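PDB 6SCY: [4Fe-4S]-dependent U34-ARNt thiolase from Methanococcus maripaludis, which probably thiolates the wobble uridine of tRNAs in an ATP-dependent reaction that relies on a [4Fe-4S] cluster. Local coordinates for residues 164-169 with 206-211; 50-55 with 79-84; 35-40 with 210-215; 173-178 with 261-266. One frame throughout, in Å; residues are numbered along the deposited sequence.

Contact 1: 164-169 with 206-211. With SO4 (sulfate ion), chain B.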
loop_
_atom_site.group_PDB
_atom_site.type_symbol
_atom_site.label_atom_id
_atom_site.label_comp_id
_atom_site.label_asym_id
_atom_site.label_seq_id
_atom_site.Cartn_x
_atom_site.Cartn_y
_atom_site.Cartn_z
ATOM N N PHE A 164 -1.731 14.894 26.544
ATOM C CA PHE A 164 -1.291 13.981 25.495
ATOM C C PHE A 164 -0.790 12.655 26.059
ATOM O O PHE A 164 -0.326 12.595 27.204
ATOM C CB PHE A 164 -0.196 14.630 24.637
ATOM C CG PHE A 164 -0.596 15.912 23.953
ATOM C CD1 PHE A 164 -1.384 15.890 22.808
ATOM C CD2 PHE A 164 -0.174 17.140 24.444
ATOM C CE1 PHE A 164 -1.751 17.077 22.170
ATOM C CE2 PHE A 164 -0.538 18.328 23.804
ATOM C CZ PHE A 164 -1.324 18.287 22.671
ATOM N N LEU A 165 -0.888 11.592 25.245
ATOM C CA LEU A 165 -0.391 10.261 25.573
ATOM C C LEU A 165 0.705 9.946 24.545
ATOM O O LEU A 165 0.408 9.739 23.369
ATOM C CB LEU A 165 -1.532 9.219 25.561
ATOM C CG LEU A 165 -1.162 7.731 25.674
ATOM C CD1 LEU A 165 -0.742 7.350 27.082
ATOM C CD2 LEU A 165 -2.324 6.864 25.257
ATOM N N ALA A 166 1.975 9.988 24.981
ATOM C CA ALA A 166 3.122 9.730 24.119
ATOM C C ALA A 166 3.408 8.232 23.993
ATOM O O ALA A 166 3.508 7.540 25.003
ATOM C CB ALA A 166 4.338 10.477 24.628
ATOM N N ILE A 167 3.481 7.729 22.744
ATOM C CA ILE A 167 3.743 6.322 22.404
ATOM C C ILE A 167 5.046 6.241 21.596
ATOM O O ILE A 167 5.249 7.028 20.672
ATOM C CB ILE A 167 2.529 5.643 21.675
ATOM C CG1 ILE A 167 1.160 5.975 22.320
ATOM C CG2 ILE A 167 2.714 4.133 21.537
ATOM C CD1 ILE A 167 0.895 5.399 23.686
ATOM N N GLY A 168 5.913 5.302 21.969
ATOM C CA GLY A 168 7.223 5.103 21.355
ATOM C C GLY A 168 7.259 4.352 20.034
ATOM O O GLY A 168 8.072 3.436 19.870
ATOM N N HIS A 169 6.405 4.747 19.071
ATOM C CA HIS A 169 6.389 4.111 17.751
ATOM C C HIS A 169 7.416 4.804 16.890
ATOM O O HIS A 169 7.430 6.039 16.840
ATOM C CB HIS A 169 4.998 4.187 17.090
ATOM C CG HIS A 169 3.940 3.343 17.738
ATOM N ND1 HIS A 169 2.610 3.730 17.735
ATOM C CD2 HIS A 169 4.042 2.147 18.363
ATOM C CE1 HIS A 169 1.955 2.767 18.356
ATOM N NE2 HIS A 169 2.775 1.798 18.757
ATOM N N ILE A 206 0.176 10.850 20.833
ATOM C CA ILE A 206 1.308 11.467 20.131
ATOM C C ILE A 206 2.454 10.453 20.021
ATOM O O ILE A 206 2.631 9.641 20.926
ATOM C CB ILE A 206 1.758 12.842 20.730
ATOM C CG1 ILE A 206 2.052 12.760 22.250
ATOM C CG2 ILE A 206 0.726 13.921 20.428
ATOM C CD1 ILE A 206 3.110 13.721 22.798
ATOM N N LYS A 207 3.194 10.461 18.902
ATOM C CA LYS A 207 4.328 9.556 18.682
ATOM C C LYS A 207 5.560 10.406 18.372
ATOM O O LYS A 207 5.744 10.813 17.221
ATOM C CB LYS A 207 4.050 8.547 17.555
ATOM C CG LYS A 207 3.058 7.464 17.932
ATOM C CD LYS A 207 2.107 7.168 16.785
ATOM C CE LYS A 207 0.759 6.708 17.278
ATOM N NZ LYS A 207 0.017 7.788 17.990
ATOM N N PRO A 208 6.385 10.755 19.385
ATOM C CA PRO A 208 7.556 11.596 19.104
ATOM C C PRO A 208 8.560 10.935 18.166
ATOM O O PRO A 208 9.140 11.619 17.339
ATOM C CB PRO A 208 8.147 11.865 20.496
ATOM C CG PRO A 208 7.051 11.530 21.467
ATOM C CD PRO A 208 6.310 10.410 20.819
ATOM N N LEU A 209 8.715 9.610 18.251
ATOM C CA LEU A 209 9.674 8.852 17.441
ATOM C C LEU A 209 9.174 8.450 16.037
ATOM O O LEU A 209 9.916 7.802 15.297
ATOM C CB LEU A 209 10.161 7.606 18.222
ATOM C CG LEU A 209 10.906 7.837 19.562
ATOM C CD1 LEU A 209 11.221 6.542 20.222
ATOM C CD2 LEU A 209 12.207 8.551 19.357
ATOM N N GLU A 210 7.939 8.856 15.670
ATOM C CA GLU A 210 7.213 8.544 14.427
ATOM C C GLU A 210 8.023 8.644 13.114
ATOM O O GLU A 210 7.708 7.951 12.145
ATOM C CB GLU A 210 5.972 9.439 14.333
ATOM C CG GLU A 210 4.829 8.867 13.513
ATOM C CD GLU A 210 3.647 9.800 13.316
ATOM O OE1 GLU A 210 2.865 9.567 12.364
ATOM O OE2 GLU A 210 3.499 10.761 14.106
ATOM N N LYS A 211 9.031 9.517 13.075
ATOM C CA LYS A 211 9.832 9.757 11.874
ATOM C C LYS A 211 11.315 9.390 12.026
ATOM O O LYS A 211 12.118 9.698 11.137
ATOM C CB LYS A 211 9.665 11.221 11.404
ATOM C CG LYS A 211 8.231 11.646 11.056
ATOM C CD LYS A 211 7.786 11.159 9.681
ATOM C CE LYS A 211 6.287 11.214 9.517
ATOM N NZ LYS A 211 5.616 10.059 10.177
HETATM S S SO4 B . 0.823 0.110 21.959
HETATM O O1 SO4 B . 1.204 1.032 23.028
HETATM O O2 SO4 B . 1.934 -0.799 21.670
HETATM O O3 SO4 B . 0.488 0.864 20.753
HETATM O O4 SO4 B . -0.344 -0.661 22.383
#

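Contact 2: 50-55 with 79-84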
loop_
_atom_site.group_PDB
_atom_site.type_symbol
_atom_site.label_atom_id
_atom_site.label_comp_id
_atom_site.label_asym_id
_atom_site.label_seq_id
_atom_site.Cartn_x
_atom_site.Cartn_y
_atom_site.Cartn_z
ATOM N N ILE A 50 1.272 22.284 29.953
ATOM C CA ILE A 50 0.761 20.987 29.472
ATOM C C ILE A 50 1.387 19.807 30.253
ATOM O O ILE A 50 2.530 19.889 30.693
ATOM C CB ILE A 50 0.796 20.748 27.927
ATOM C CG1 ILE A 50 2.203 20.859 27.356
ATOM C CG2 ILE A 50 -0.194 21.622 27.161
ATOM C CD1 ILE A 50 2.694 19.586 27.000
ATOM N N LYS A 51 0.618 18.716 30.402
ATOM C CA LYS A 51 0.992 17.482 31.097
ATOM C C LYS A 51 1.014 16.341 30.069
ATOM O O LYS A 51 0.019 16.148 29.363
ATOM C CB LYS A 51 -0.045 17.206 32.210
ATOM C CG LYS A 51 0.304 16.070 33.152
ATOM C CD LYS A 51 -0.808 15.838 34.146
ATOM C CE LYS A 51 -0.427 16.249 35.545
ATOM N NZ LYS A 51 -1.378 15.699 36.542
ATOM N N VAL A 52 2.140 15.610 29.954
ATOM C CA VAL A 52 2.235 14.507 28.986
ATOM C C VAL A 52 2.494 13.174 29.663
ATOM O O VAL A 52 3.549 12.979 30.262
ATOM C CB VAL A 52 3.244 14.759 27.832
ATOM C CG1 VAL A 52 3.358 13.545 26.914
ATOM C CG2 VAL A 52 2.876 15.998 27.026
ATOM N N ALA A 53 1.529 12.254 29.545
ATOM C CA ALA A 53 1.621 10.882 30.034
ATOM C C ALA A 53 2.367 10.125 28.955
ATOM O O ALA A 53 2.246 10.484 27.783
ATOM C CB ALA A 53 0.232 10.294 30.190
ATOM N N MET A 54 3.149 9.109 29.315
ATOM C CA MET A 54 3.886 8.379 28.293
ATOM C C MET A 54 3.980 6.905 28.581
ATOM O O MET A 54 4.466 6.511 29.638
ATOM C CB MET A 54 5.268 8.994 28.002
ATOM C CG MET A 54 6.064 9.343 29.210
ATOM S SD MET A 54 7.711 9.878 28.746
ATOM C CE MET A 54 8.489 9.758 30.300
ATOM N N GLY A 55 3.481 6.108 27.643
ATOM C CA GLY A 55 3.495 4.656 27.730
ATOM C C GLY A 55 4.905 4.126 27.595
ATOM O O GLY A 55 5.475 4.150 26.501
ATOM N N SER A 79 5.249 22.536 32.962
ATOM C CA SER A 79 4.916 21.380 32.130
ATOM C C SER A 79 5.360 20.086 32.786
ATOM O O SER A 79 6.490 20.003 33.262
ATOM C CB SER A 79 5.442 21.535 30.711
ATOM O OG SER A 79 4.459 22.187 29.923
ATOM N N ASN A 80 4.447 19.108 32.886
ATOM C CA ASN A 80 4.689 17.846 33.579
ATOM C C ASN A 80 4.832 16.662 32.640
ATOM O O ASN A 80 4.335 16.703 31.511
ATOM C CB ASN A 80 3.569 17.600 34.603
ATOM C CG ASN A 80 3.963 16.720 35.756
ATOM O OD1 ASN A 80 3.570 15.552 35.831
ATOM N ND2 ASN A 80 4.748 17.263 36.685
ATOM N N LEU A 81 5.492 15.588 33.122
ATOM C CA LEU A 81 5.726 14.356 32.371
ATOM C C LEU A 81 5.543 13.154 33.311
ATOM O O LEU A 81 6.254 13.030 34.308
ATOM C CB LEU A 81 7.141 14.396 31.756
ATOM C CG LEU A 81 7.451 13.466 30.593
ATOM C CD1 LEU A 81 6.698 13.866 29.360
ATOM C CD2 LEU A 81 8.922 13.490 30.273
ATOM N N ILE A 82 4.543 12.312 33.029
ATOM C CA ILE A 82 4.232 11.127 33.832
ATOM C C ILE A 82 4.468 9.887 32.970
ATOM O O ILE A 82 4.092 9.890 31.805
ATOM C CB ILE A 82 2.776 11.168 34.402
ATOM C CG1 ILE A 82 2.427 12.542 34.991
ATOM C CG2 ILE A 82 2.541 10.058 35.452
ATOM C CD1 ILE A 82 0.925 12.821 35.069
ATOM N N ALA A 83 5.084 8.831 33.530
ATOM C CA ALA A 83 5.331 7.582 32.805
ATOM C C ALA A 83 4.406 6.493 33.303
ATOM O O ALA A 83 4.258 6.327 34.509
ATOM C CB ALA A 83 6.778 7.151 32.968
ATOM N N ILE A 84 3.765 5.771 32.385
ATOM C CA ILE A 84 2.849 4.684 32.736
ATOM C C ILE A 84 3.361 3.356 32.203
ATOM O O ILE A 84 3.533 3.201 30.987
ATOM C CB ILE A 84 1.372 4.916 32.304
ATOM C CG1 ILE A 84 0.890 6.363 32.531
ATOM C CG2 ILE A 84 0.451 3.902 32.991
ATOM C CD1 ILE A 84 0.003 6.879 31.409
#

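Contact 3: 35-40 with 210-215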
loop_
_atom_site.group_PDB
_atom_site.type_symbol
_atom_site.label_atom_id
_atom_site.label_comp_id
_atom_site.label_asym_id
_atom_site.label_seq_id
_atom_site.Cartn_x
_atom_site.Cartn_y
_atom_site.Cartn_z
ATOM N N ARG A 35 15.902 17.780 16.568
ATOM C CA ARG A 35 15.269 18.720 15.636
ATOM C C ARG A 35 14.076 18.073 14.922
ATOM O O ARG A 35 13.049 18.729 14.761
ATOM C CB ARG A 35 16.309 19.240 14.616
ATOM C CG ARG A 35 15.766 20.223 13.569
ATOM C CD ARG A 35 16.440 20.049 12.217
ATOM N NE ARG A 35 16.052 18.805 11.547
ATOM C CZ ARG A 35 15.071 18.701 10.655
ATOM N NH1 ARG A 35 14.351 19.766 10.320
ATOM N NH2 ARG A 35 14.796 17.529 10.096
ATOM N N LYS A 36 14.222 16.803 14.492
ATOM C CA LYS A 36 13.189 16.035 13.798
ATOM C C LYS A 36 12.022 15.693 14.724
ATOM O O LYS A 36 10.878 15.701 14.267
ATOM C CB LYS A 36 13.789 14.755 13.220
ATOM C CG LYS A 36 13.446 14.500 11.768
ATOM C CD LYS A 36 14.352 13.391 11.209
ATOM C CE LYS A 36 15.155 13.760 9.968
ATOM N NZ LYS A 36 16.231 14.754 10.248
ATOM N N VAL A 37 12.314 15.387 16.018
ATOM C CA VAL A 37 11.322 15.067 17.060
ATOM C C VAL A 37 10.559 16.346 17.424
ATOM O O VAL A 37 9.339 16.304 17.566
ATOM C CB VAL A 37 11.961 14.362 18.295
ATOM C CG1 VAL A 37 10.993 14.284 19.473
ATOM C CG2 VAL A 37 12.464 12.969 17.935
ATOM N N ARG A 38 11.276 17.485 17.518
ATOM C CA ARG A 38 10.717 18.811 17.794
ATOM C C ARG A 38 9.750 19.196 16.668
ATOM O O ARG A 38 8.716 19.808 16.931
ATOM C CB ARG A 38 11.843 19.851 17.926
ATOM C CG ARG A 38 11.443 21.135 18.647
ATOM C CD ARG A 38 12.620 22.083 18.848
ATOM N NE ARG A 38 13.503 21.653 19.940
ATOM C CZ ARG A 38 14.801 21.387 19.802
ATOM N NH1 ARG A 38 15.390 21.507 18.616
ATOM N NH2 ARG A 38 15.520 21.004 20.850
ATOM N N LYS A 39 10.080 18.800 15.424
ATOM C CA LYS A 39 9.286 19.028 14.216
ATOM C C LYS A 39 8.041 18.130 14.225
ATOM O O LYS A 39 6.965 18.609 13.870
ATOM C CB LYS A 39 10.139 18.761 12.957
ATOM C CG LYS A 39 9.625 19.443 11.699
ATOM C CD LYS A 39 10.667 19.445 10.586
ATOM C CE LYS A 39 10.368 20.480 9.529
ATOM N NZ LYS A 39 11.396 20.483 8.455
ATOM N N THR A 40 8.187 16.840 14.629
ATOM C CA THR A 40 7.090 15.856 14.690
ATOM C C THR A 40 5.996 16.267 15.700
ATOM O O THR A 40 4.808 16.181 15.379
ATOM C CB THR A 40 7.615 14.416 14.935
ATOM O OG1 THR A 40 8.671 14.113 14.032
ATOM C CG2 THR A 40 6.544 13.368 14.748
ATOM N N GLU A 210 7.939 8.856 15.670
ATOM C CA GLU A 210 7.213 8.544 14.427
ATOM C C GLU A 210 8.023 8.644 13.114
ATOM O O GLU A 210 7.708 7.951 12.145
ATOM C CB GLU A 210 5.972 9.439 14.333
ATOM C CG GLU A 210 4.829 8.867 13.513
ATOM C CD GLU A 210 3.647 9.800 13.316
ATOM O OE1 GLU A 210 2.865 9.567 12.364
ATOM O OE2 GLU A 210 3.499 10.761 14.106
ATOM N N LYS A 211 9.031 9.517 13.075
ATOM C CA LYS A 211 9.832 9.757 11.874
ATOM C C LYS A 211 11.315 9.390 12.026
ATOM O O LYS A 211 12.118 9.698 11.137
ATOM C CB LYS A 211 9.665 11.221 11.404
ATOM C CG LYS A 211 8.231 11.646 11.056
ATOM C CD LYS A 211 7.786 11.159 9.681
ATOM C CE LYS A 211 6.287 11.214 9.517
ATOM N NZ LYS A 211 5.616 10.059 10.177
ATOM N N ILE A 212 11.672 8.710 13.122
ATOM C CA ILE A 212 13.046 8.290 13.383
ATOM C C ILE A 212 13.123 6.776 13.130
ATOM O O ILE A 212 12.394 6.036 13.786
ATOM C CB ILE A 212 13.505 8.677 14.822
ATOM C CG1 ILE A 212 13.185 10.160 15.197
ATOM C CG2 ILE A 212 14.965 8.349 15.049
ATOM C CD1 ILE A 212 13.955 11.274 14.475
ATOM N N PRO A 213 13.962 6.292 12.175
ATOM C CA PRO A 213 14.042 4.840 11.923
ATOM C C PRO A 213 14.571 4.083 13.129
ATOM O O PRO A 213 15.266 4.670 13.960
ATOM C CB PRO A 213 15.028 4.738 10.760
ATOM C CG PRO A 213 15.045 6.089 10.143
ATOM C CD PRO A 213 14.883 7.025 11.286
ATOM N N GLU A 214 14.243 2.783 13.228
ATOM C CA GLU A 214 14.647 1.922 14.347
ATOM C C GLU A 214 16.153 1.971 14.623
ATOM O O GLU A 214 16.551 2.021 15.786
ATOM C CB GLU A 214 14.173 0.478 14.126
ATOM C CG GLU A 214 14.022 -0.310 15.413
ATOM C CD GLU A 214 13.866 -1.814 15.260
ATOM O OE1 GLU A 214 12.954 -2.251 14.519
ATOM O OE2 GLU A 214 14.648 -2.557 15.896
ATOM N N ASP A 215 16.968 1.999 13.546
ATOM C CA ASP A 215 18.432 2.040 13.577
ATOM C C ASP A 215 18.933 3.312 14.228
ATOM O O ASP A 215 19.911 3.258 14.969
ATOM C CB ASP A 215 19.007 1.909 12.160
ATOM C CG ASP A 215 18.389 0.785 11.359
ATOM O OD1 ASP A 215 18.995 -0.313 11.313
ATOM O OD2 ASP A 215 17.282 0.996 10.784
HETATM O O HOH W 1 9.712 11.673 14.712
#

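Contact 4: 173-178 with 261-266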
loop_
_atom_site.group_PDB
_atom_site.type_symbol
_atom_site.label_atom_id
_atom_site.label_comp_id
_atom_site.label_asym_id
_atom_site.label_seq_id
_atom_site.Cartn_x
_atom_site.Cartn_y
_atom_site.Cartn_z
ATOM N N ASP A 173 8.260 0.895 12.791
ATOM C CA ASP A 173 6.991 0.470 13.416
ATOM C C ASP A 173 5.758 0.951 12.640
ATOM O O ASP A 173 4.805 0.188 12.456
ATOM C CB ASP A 173 6.883 1.021 14.854
ATOM C CG ASP A 173 7.639 0.254 15.909
ATOM O OD1 ASP A 173 7.036 -0.640 16.536
ATOM O OD2 ASP A 173 8.817 0.564 16.129
ATOM N N VAL A 174 5.785 2.230 12.209
ATOM C CA VAL A 174 4.719 2.927 11.489
ATOM C C VAL A 174 4.620 2.486 10.020
ATOM O O VAL A 174 3.506 2.269 9.551
ATOM C CB VAL A 174 4.856 4.459 11.651
ATOM C CG1 VAL A 174 3.771 5.208 10.887
ATOM C CG2 VAL A 174 4.816 4.843 13.124
ATOM N N ALA A 175 5.761 2.341 9.308
ATOM C CA ALA A 175 5.799 1.892 7.911
ATOM C C ALA A 175 5.245 0.477 7.750
ATOM O O ALA A 175 4.554 0.203 6.773
ATOM C CB ALA A 175 7.220 1.959 7.379
ATOM N N GLN A 176 5.525 -0.404 8.729
ATOM C CA GLN A 176 5.090 -1.798 8.781
ATOM C C GLN A 176 3.586 -1.907 8.924
ATOM O O GLN A 176 2.965 -2.656 8.172
ATOM C CB GLN A 176 5.763 -2.527 9.954
ATOM C CG GLN A 176 7.231 -2.830 9.723
ATOM C CD GLN A 176 7.986 -3.024 11.006
ATOM O OE1 GLN A 176 7.414 -3.309 12.067
ATOM N NE2 GLN A 176 9.302 -2.872 10.931
ATOM N N ALA A 177 3.005 -1.192 9.909
ATOM C CA ALA A 177 1.571 -1.184 10.189
ATOM C C ALA A 177 0.752 -0.686 8.995
ATOM O O ALA A 177 -0.312 -1.243 8.712
ATOM C CB ALA A 177 1.292 -0.333 11.416
ATOM N N VAL A 178 1.270 0.337 8.281
ATOM C CA VAL A 178 0.655 0.931 7.095
ATOM C C VAL A 178 0.630 -0.139 6.006
ATOM O O VAL A 178 -0.435 -0.425 5.464
ATOM C CB VAL A 178 1.392 2.227 6.657
ATOM C CG1 VAL A 178 1.032 2.622 5.235
ATOM C CG2 VAL A 178 1.104 3.379 7.609
ATOM N N SER A 261 8.146 7.502 2.434
ATOM C CA SER A 261 7.171 7.701 1.355
ATOM C C SER A 261 5.949 6.814 1.506
ATOM O O SER A 261 4.879 7.204 1.054
ATOM C CB SER A 261 7.807 7.554 -0.022
ATOM O OG SER A 261 8.111 6.204 -0.326
ATOM N N ILE A 262 6.098 5.642 2.161
ATOM C CA ILE A 262 4.996 4.723 2.459
ATOM C C ILE A 262 4.091 5.407 3.499
ATOM O O ILE A 262 2.875 5.458 3.299
ATOM C CB ILE A 262 5.503 3.334 2.941
ATOM C CG1 ILE A 262 6.192 2.562 1.799
ATOM C CG2 ILE A 262 4.355 2.502 3.504
ATOM C CD1 ILE A 262 7.153 1.417 2.256
ATOM N N VAL A 263 4.700 5.974 4.573
ATOM C CA VAL A 263 4.020 6.674 5.670
ATOM C C VAL A 263 3.399 7.991 5.194
ATOM O O VAL A 263 2.211 8.207 5.427
ATOM C CB VAL A 263 4.928 6.860 6.916
ATOM C CG1 VAL A 263 4.215 7.648 8.014
ATOM C CG2 VAL A 263 5.401 5.524 7.459
ATOM N N ARG A 264 4.180 8.858 4.521
ATOM C CA ARG A 264 3.693 10.144 4.004
ATOM C C ARG A 264 2.510 9.934 3.048
ATOM O O ARG A 264 1.614 10.782 2.987
ATOM C CB ARG A 264 4.814 10.942 3.316
ATOM C CG ARG A 264 4.578 12.452 3.370
ATOM C CD ARG A 264 5.212 13.191 2.192
ATOM N NE ARG A 264 4.620 14.520 1.982
ATOM C CZ ARG A 264 5.147 15.658 2.422
ATOM N NH1 ARG A 264 6.289 15.655 3.099
ATOM N NH2 ARG A 264 4.536 16.812 2.183
ATOM N N GLY A 265 2.521 8.791 2.354
ATOM C CA GLY A 265 1.486 8.368 1.423
ATOM C C GLY A 265 0.196 8.023 2.129
ATOM O O GLY A 265 -0.880 8.218 1.566
ATOM N N TYR A 266 0.295 7.520 3.365
ATOM C CA TYR A 266 -0.851 7.164 4.198
ATOM C C TYR A 266 -1.412 8.407 4.890
ATOM O O TYR A 266 -2.618 8.479 5.134
ATOM C CB TYR A 266 -0.432 6.120 5.241
ATOM C CG TYR A 266 -1.582 5.504 6.002
ATOM C CD1 TYR A 266 -2.244 4.383 5.514
ATOM C CD2 TYR A 266 -1.966 6.000 7.246
ATOM C CE1 TYR A 266 -3.276 3.783 6.229
ATOM C CE2 TYR A 266 -3.004 5.416 7.967
ATOM C CZ TYR A 266 -3.656 4.308 7.454
ATOM O OH TYR A 266 -4.672 3.714 8.163
#

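Contact 1: 164-169 with 206-211
Ile206 meets strand 164-167 as a forked knob whose prongs fit different hollows. Its CG2 comes obliquely to the Phe164 ring, 3.7 Å from CD1 of that residue. Its CD1 drops into the notch between the CB atoms of Phe164 and Ala166, 3.9 Å from the latter. With chi1 at 54°, CG1 of Ile206 stands between the backbone N and the carbonyl carbon, a setting that lays this longer branch along Ala166 while CG2 faces the phenylalanine. The same residue is pinned by parallel strand pairing: Ile206 N donates to Leu165 O (2.8 Å), and Ile167 N donates to Ile206 O (2.8 Å).

Beyond the strand, Lys207 and His169 run side by side and point the same way. The bend of the lysine at chi2 carries its methylenes along the imidazole, and CE reaches ND1 of His169 at 3.5 Å, at the ring edge. Ile167 CG2 lies over one face of the imidazole, offset toward the rim, so an edge and a face are both packed. At the far end, His169 NE2 makes a weak hydrogen bond to sulfate O3 (3.2 Å); Arg149 of the cluster pocket binds the sulfate too.

Leu209 leans toward the strand's exit, its CB 3.4 Å from His169 O and its CD1 beside CA of Gly168, the centre of an inverse gamma turn. Gly168 is predicted to bind ATP, which fits the loops at the carboxyl ends of parallel strands that form the nucleotide site in the PP-loop ATPase fold.

Contact 2: 50-55 with 79-84
Met54 and Leu81 cross at about a right angle on one face of the two neighbouring parallel strands of a beta-alpha-beta unit, strand 51-55, helix 60-75 and strand 80-87, in the PP-loop domain. The methionine side chain spans the strand gap. CB leaves strand 51-55 beside Ile82 O, and CG stands between the backbone N and the carbonyl carbon (chi1 46°), which brings it over the gap, 3.3 Å from Ile82 O. The chain then continues extended: SD passes Leu81 CG at 4.0 Å, and CE ends between Leu81 CD2 (3.8 Å) and Ala83 CB (4.1 Å). Ala66 of helix 60-75 packs on Met54 from the same face.

The opposite face carries Lys51, Ala53, Ile82 and Ile84. There the aliphatic part of Lys51 rides over Ile82 CD1, while its NZ is hydrogen-bonded to Glu160 O. Helix 141-159 covers Ala53 and Ile84. The backbones pair in register from Lys51 with Asn80 to Gly55 with Ile84; Gly55 belongs to the predicted ATP site. Near that end, Ile84 N donates to Met54 O (2.9 Å). On the face away from the methionine, Ile84 CD1 tucks in 3.6 Å from Ala53 CB.

Contact 3: 35-40 with 210-215
Lys36, Val37 and Thr40 of helix 26-41 lean on residues 210-212, in the loop that leads into helix 214-223. This joins the helix that begins in the N-terminal zinc site, where Cys6, Cys9, Cys25 and Cys28 hold the metal, to the PP-loop domain.

The apolar contacts centre on Ile212. Its CD1 touches CB of Lys36 at 3.7 Å, the lysine and isoleucine side chains meeting aslant, and its CG1 packs on CG2 of Val37 at 4.0 Å, the two side chains crossing at about a right angle. One turn further on, Thr40 turns its methyl CG2 to CB of Glu210, also at 4.0 Å. Tyr72 and Leu68 of helix 60-75 pack on the valine as well.

Charged groups hold the loop rather than bridge the interface: Lys211 NZ forms salt bridges with Glu210 OE1 (3.5 Å) and with Glu267 of helix 258-270.

No direct hydrogen bond links the segments, and a water does so instead. Lys211 N donates to it at 2.8 Å, and it in turn donates to Thr40 OG1. At chi1 -49° this hydroxyl lies beside its own backbone N, close enough to donate back into the helix. Lys36 O thus takes a second donor: Thr40 OG1 (2.7 Å) joins Thr40 N, the two approaching from opposite faces of its carbonyl plane.

Contact 4: 173-178 with 261-266
Tyr266 N donates to Val263 O at 2.9 Å and, more weakly, to Ile262 O, a double attachment that combines i-to-i+3 and i-to-i+4 spacing in helix 258-270. The residues at these three positions face helix 171-184 in a crossed helix-helix packing: the axes of 173-178 and 261-266 pass 8.9 Å apart at 62°. Across this interface the contacts are apolar.

Val263 packs against the helix at Ala175, its CG2 3.7 Å from CA of that residue, while its CG1 meets CG1 of Val174 at 3.8 Å. Those two valine side chains cross at about a right angle. The small Ala175 permits the closest backbone approach, to Val263. Elsewhere, Gln176 turns toward helix 239-254, and Ser261 OG is hydrogen-bonded to the backbone of a neighbouring subunit, so the pair sits close to the dimer contact. Asp173, at the start of the segment, is predicted to bind ATP.

Val178 buries the most surface here and divides its contacts between two methyls. CG1, anti to the backbone N (chi1 164°), touches Ile262 CG2 and Tyr266 CD1, both at 3.7 Å. CG2 makes a CH-pi contact over one face of the Tyr266 ring, 4.1 Å from its centroid and 24° off the normal.

How the contacts relate
Contacts 1 and 2 belong to one parallel sheet: strand 164-167 lies beside strand 51-55, and Ala166 N probably bonds to Ala53 O (2.9 Å), with Ala166 O probably accepting from Gly55 N. Contact 3 shares Glu210 and Lys211 with contact 1, while Val174 and Val263 bring contact 4 up against these same two residues. Contacts 2 and 4 lie on opposite sides of the chain's centre, their own centres about 26 Å apart. Gly55, Gly168 and Asp173, from contacts 2, 1 and 4, are all predicted ATP-binding residues, so these three contacts each carry a residue of the predicted nucleotide site. The iron-sulfur cluster is about 10 Å from the His169 side chain.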